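Side-chain contact in endonuclease NucS (Pyrococcus abyssi, PDB 2VLD), which cleaves the 3' and 5' single-stranded ends of branched DNA and binds single-stranded DNA: residues 19-22 and 23-27. The protein carries 2 engineered substitutions. Sequence-based numbering, arbitrary orientation.
Sequences LDLA and EKHGG
Ala22 O receives two amides where helix 12-25 ends: a weak, bent bond from Gly26 N at 2.8 Å and a straighter one from Gly27 N at 2.9 Å (N-H...O 151°). Gly26, the first residue beyond the helix, has a positive phi of 72°, which favours glycine; a weak bond from Gly26 N to Glu23 O at 3.5 Å and the Gly27 bond together make a Schellman motif. This is the compact side of the contact, with Ala22 and Gly27 buried. Upstream, i to i+4 bonds such as Glu23 N to Leu19 O at 2.7 Å hold the final turn.

The outer surface is looser. Leu21 lays CD2 at the edge of the His25 imidazole, near the ring plane, while CD of Lys24 lies over one face toward the rim. With CG anti to its carbonyl carbon (chi1 -62°), His25 directs the ring back toward Leu21. OD1 of Asp20 and OE2 of Glu23, probably both negatively charged, lie 4.9 Å apart without touching; Glu23 also makes a long, weak ion pair with Lys81.

On the inner side Leu19 and Ala22 both pack on Val29, seating the helix end against strand 28-40 of the N-terminal PH-like domain.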
ATOM      1  N   LEU A  19     -18.591  -5.224  -2.045  1.00 78.16           N
ATOM      2  CA  LEU A  19     -18.257  -3.831  -2.321  1.00 78.19           C
ATOM      3  C   LEU A  19     -19.305  -2.894  -1.732  1.00 78.96           C
ATOM      4  O   LEU A  19     -18.961  -1.927  -1.047  1.00 78.91           O
ATOM      5  CB  LEU A  19     -18.100  -3.579  -3.823  1.00 77.72           C
ATOM      6  CG  LEU A  19     -17.037  -4.341  -4.630  1.00 76.44           C
ATOM      7  CD1 LEU A  19     -16.995  -3.804  -6.043  1.00 74.64           C
ATOM      8  CD2 LEU A  19     -15.648  -4.277  -4.004  1.00 74.17           C
ATOM      9  N   ASP A  20     -20.579  -3.195  -1.999  1.00 80.00           N
ATOM     10  CA  ASP A  20     -21.718  -2.450  -1.438  1.00 80.89           C
ATOM     11  C   ASP A  20     -21.706  -2.517   0.083  1.00 80.81           C
ATOM     12  O   ASP A  20     -21.917  -1.510   0.755  1.00 80.79           O
ATOM     13  CB  ASP A  20     -23.055  -2.997  -1.967  1.00 81.49           C
ATOM     14  CG  ASP A  20     -23.244  -2.776  -3.468  1.00 83.40           C
ATOM     15  OD1 ASP A  20     -22.267  -2.418  -4.165  1.00 85.26           O
ATOM     16  OD2 ASP A  20     -24.384  -2.975  -3.951  1.00 85.72           O
ATOM     17  N   LEU A  21     -21.456  -3.710   0.615  1.00 80.87           N
ATOM     18  CA  LEU A  21     -21.329  -3.897   2.046  1.00 81.16           C
ATOM     19  C   LEU A  21     -20.291  -2.908   2.565  1.00 81.09           C
ATOM     20  O   LEU A  21     -20.527  -2.193   3.540  1.00 81.11           O
ATOM     21  CB  LEU A  21     -20.904  -5.335   2.354  1.00 81.36           C
ATOM     22  CG  LEU A  21     -21.393  -6.033   3.629  1.00 82.35           C
ATOM     23  CD1 LEU A  21     -20.803  -7.433   3.700  1.00 83.52           C
ATOM     24  CD2 LEU A  21     -21.044  -5.261   4.893  1.00 83.16           C
ATOM     25  N   ALA A  22     -19.155  -2.854   1.878  1.00 81.03           N
ATOM     26  CA  ALA A  22     -18.072  -1.963   2.254  1.00 81.16           C
ATOM     27  C   ALA A  22     -18.434  -0.489   2.099  1.00 81.36           C
ATOM     28  O   ALA A  22     -18.086   0.316   2.960  1.00 81.17           O
ATOM     29  CB  ALA A  22     -16.816  -2.292   1.474  1.00 81.05           C
ATOM     30  N   GLU A  23     -19.119  -0.135   1.013  1.00 81.73           N
ATOM     31  CA  GLU A  23     -19.537   1.254   0.811  1.00 82.56           C
ATOM     32  C   GLU A  23     -20.508   1.662   1.910  1.00 82.37           C
ATOM     33  O   GLU A  23     -20.411   2.761   2.454  1.00 82.47           O
ATOM     34  CB  GLU A  23     -20.159   1.481  -0.580  1.00 82.44           C
ATOM     35  CG  GLU A  23     -20.735   2.899  -0.792  1.00 83.19           C
ATOM     36  CD  GLU A  23     -21.081   3.218  -2.246  1.00 84.41           C
ATOM     37  OE1 GLU A  23     -21.005   4.407  -2.631  1.00 87.30           O
ATOM     38  OE2 GLU A  23     -21.433   2.291  -3.010  1.00 87.02           O
ATOM     39  N   LYS A  24     -21.424   0.752   2.237  1.00 82.37           N
ATOM     40  CA  LYS A  24     -22.455   0.987   3.240  1.00 82.25           C
ATOM     41  C   LYS A  24     -21.816   1.333   4.579  1.00 81.26           C
ATOM     42  O   LYS A  24     -22.082   2.386   5.160  1.00 81.15           O
ATOM     43  CB  LYS A  24     -23.331  -0.262   3.387  1.00 82.84           C
ATOM     44  CG  LYS A  24     -24.817  -0.010   3.671  1.00 85.47           C
ATOM     45  CD  LYS A  24     -25.151   0.091   5.169  1.00 89.68           C
ATOM     46  CE  LYS A  24     -25.369   1.541   5.611  1.00 91.61           C
ATOM     47  NZ  LYS A  24     -26.562   2.179   4.932  1.00 92.73           N
ATOM     48  N   HIS A  25     -20.950   0.446   5.049  1.00 80.03           N
ATOM     49  CA  HIS A  25     -20.405   0.579   6.385  1.00 79.00           C
ATOM     50  C   HIS A  25     -19.098   1.376   6.423  1.00 77.13           C
ATOM     51  O   HIS A  25     -18.567   1.664   7.494  1.00 76.95           O
ATOM     52  CB  HIS A  25     -20.266  -0.805   7.019  1.00 79.80           C
ATOM     53  CG  HIS A  25     -21.574  -1.520   7.192  1.00 82.64           C
ATOM     54  ND1 HIS A  25     -22.498  -1.161   8.149  1.00 84.39           N
ATOM     55  CD2 HIS A  25     -22.113  -2.567   6.523  1.00 85.37           C
ATOM     56  CE1 HIS A  25     -23.548  -1.961   8.067  1.00 86.32           C
ATOM     57  NE2 HIS A  25     -23.339  -2.823   7.088  1.00 86.30           N
ATOM     58  N   GLY A  26     -18.601   1.755   5.248  1.00 74.99           N
ATOM     59  CA  GLY A  26     -17.373   2.533   5.142  1.00 71.86           C
ATOM     60  C   GLY A  26     -16.129   1.727   5.471  1.00 69.53           C
ATOM     61  O   GLY A  26     -15.240   2.208   6.171  1.00 69.30           O
ATOM     62  N   GLY A  27     -16.064   0.499   4.972  1.00 67.31           N
ATOM     63  CA  GLY A  27     -14.905  -0.355   5.207  1.00 64.71           C
ATOM     64  C   GLY A  27     -13.880  -0.310   4.091  1.00 62.77           C
ATOM     65  O   GLY A  27     -14.112   0.288   3.039  1.00 62.63           O
TER